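Local structure of GTPase activator-like protein (Chaetomium thermophilum, 6SSH) at residues A[31-34]-A[35-39]. The protein probably stimulates GTP hydrolysis by a small GTPase, this chain being the TSC2-type Rap/ran-GAP domain of a longer protein. Sequence-based numbering, arbitrary orientation.
Sequences HRFL and KGLGA
Lys35 closes a helical turn on His31 and starts the last part of helix 28-37. Its N donates to His31 O at 3.3 Å, a rather straight bond at 153°. The side chain of Lys35 then runs back past the same carbonyl. Lys35 CG lies anti to its own carbonyl carbon (chi1 -70°), which places it 3.5 Å from His31 O. Beyond CG the extended chain carries NZ outward from the helix. Gly36 N bonds to Arg32 O and makes a second, weak bond to Phe33 O. The polar ends of His31 and Arg32 are held elsewhere, His31 NE2 by the backbone N of Gly26 and the Arg32 guanidinium by a salt bridge to Asp29.

Leu37 carries the apolar part of the contact. Its N reaches Phe33 O at 3.0 Å and also makes a weak bond to Leu34 O, the acceptor that Gly38 N uses too. Leu37 CG is anti to the backbone N (chi1 -164°), and both methyls of Leu37 lie obliquely against the CZ end of the Phe33 ring. Leu37 CD1 and CD2 are each 4.0 Å from Phe33 CZ. Leu34 CD2 is more distant, 4.5 Å from Leu37 CD2. Trp108 of strand 104-109 and Val187 of helix 183-201 also touch the Phe33 ring, while Leu37 rests on Phe76 and Leu34 on Val78 of strand 73-78.

At Gly38 the backbone leaves helical angles. Its N still donates to Leu34 O, at 3.2 Å. Arg188 bonds the carbonyls of Gly36 and Leu37 where the helix ends, and Ala39 enters strand 39-42 and pairs with Cys66.

The result is an amphipathic helix end. Backbone N-H groups satisfy the carbonyls of residues 31 to 34. Phe33, Leu34 and Leu37 form a buried apolar face between sheet and helix 183-201, while Arg32 and Lys35 make up an exposed polar side.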
loop_
_atom_site.group_PDB
_atom_site.type_symbol
_atom_site.label_atom_id
_atom_site.label_comp_id
_atom_site.label_asym_id
_atom_site.label_seq_id
_atom_site.Cartn_x
_atom_site.Cartn_y
_atom_site.Cartn_z
ATOM N N HIS A 31 1.434 10.761 -4.214
ATOM C CA HIS A 31 0.723 11.519 -3.179
ATOM C C HIS A 31 -0.715 11.850 -3.558
ATOM O O HIS A 31 -1.607 11.811 -2.741
ATOM C CB HIS A 31 1.524 12.760 -2.755
ATOM C CG HIS A 31 2.687 12.379 -1.885
ATOM N ND1 HIS A 31 2.514 12.010 -0.568
ATOM C CD2 HIS A 31 4.004 12.201 -2.152
ATOM C CE1 HIS A 31 3.683 11.642 -0.055
ATOM N NE2 HIS A 31 4.608 11.762 -0.983
ATOM N N ARG A 32 -0.965 12.175 -4.826
ATOM C CA ARG A 32 -2.348 12.437 -5.248
ATOM C C ARG A 32 -3.149 11.136 -5.183
ATOM O O ARG A 32 -4.309 11.136 -4.815
ATOM C CB ARG A 32 -2.380 13.057 -6.627
ATOM C CG ARG A 32 -2.038 14.534 -6.601
ATOM C CD ARG A 32 -2.284 15.150 -8.002
ATOM N NE ARG A 32 -1.190 14.794 -8.893
ATOM C CZ ARG A 32 -0.061 15.498 -9.022
ATOM N NH1 ARG A 32 0.123 16.617 -8.324
ATOM N NH2 ARG A 32 0.910 15.072 -9.818
ATOM N N PHE A 33 -2.517 10.010 -5.463
ATOM C CA PHE A 33 -3.163 8.705 -5.359
ATOM C C PHE A 33 -3.554 8.430 -3.904
ATOM O O PHE A 33 -4.678 8.012 -3.647
ATOM C CB PHE A 33 -2.214 7.625 -5.879
ATOM C CG PHE A 33 -2.515 6.233 -5.407
ATOM C CD1 PHE A 33 -3.570 5.529 -5.958
ATOM C CD2 PHE A 33 -1.741 5.601 -4.423
ATOM C CE1 PHE A 33 -3.869 4.278 -5.515
ATOM C CE2 PHE A 33 -2.066 4.312 -4.020
ATOM C CZ PHE A 33 -3.091 3.674 -4.585
ATOM N N LEU A 34 -2.664 8.675 -2.931
ATOM C CA LEU A 34 -3.057 8.484 -1.521
ATOM C C LEU A 34 -4.295 9.268 -1.126
ATOM O O LEU A 34 -5.186 8.737 -0.453
ATOM C CB LEU A 34 -1.920 8.954 -0.620
ATOM C CG LEU A 34 -0.646 8.075 -0.619
ATOM C CD1 LEU A 34 0.337 8.705 0.369
ATOM C CD2 LEU A 34 -0.943 6.652 -0.248
ATOM N N LYS A 35 -4.392 10.491 -1.631
ATOM C CA LYS A 35 -5.505 11.350 -1.294
ATOM C C LYS A 35 -6.783 10.840 -1.892
ATOM O O LYS A 35 -7.863 11.152 -1.393
ATOM C CB LYS A 35 -5.211 12.779 -1.758
ATOM C CG LYS A 35 -4.134 13.431 -0.952
ATOM C CD LYS A 35 -3.831 14.831 -1.477
ATOM C CE LYS A 35 -2.543 15.378 -0.906
ATOM N NZ LYS A 35 -2.316 16.809 -1.299
ATOM N N GLY A 36 -6.714 10.071 -2.987
ATOM C CA GLY A 36 -7.910 9.436 -3.495
ATOM C C GLY A 36 -8.271 8.113 -2.861
ATOM O O GLY A 36 -9.427 7.653 -2.861
ATOM N N LEU A 37 -7.282 7.472 -2.262
ATOM C CA LEU A 37 -7.449 6.182 -1.686
ATOM C C LEU A 37 -8.224 6.268 -0.405
ATOM O O LEU A 37 -9.065 5.425 -0.111
ATOM C CB LEU A 37 -6.053 5.631 -1.386
ATOM C CG LEU A 37 -5.919 4.181 -1.131
ATOM C CD1 LEU A 37 -6.401 3.312 -2.319
ATOM C CD2 LEU A 37 -4.445 3.922 -0.828
ATOM N N GLY A 38 -7.966 7.311 0.396
ATOM C CA GLY A 38 -8.666 7.480 1.639
ATOM C C GLY A 38 -8.553 8.904 2.144
ATOM O O GLY A 38 -7.931 9.756 1.496
ATOM N N ALA A 39 -9.208 9.170 3.259
ATOM C CA ALA A 39 -9.120 10.497 3.889
ATOM C C ALA A 39 -7.953 10.551 4.861
ATOM O O ALA A 39 -7.713 9.624 5.618
ATOM C CB ALA A 39 -10.345 10.816 4.614
#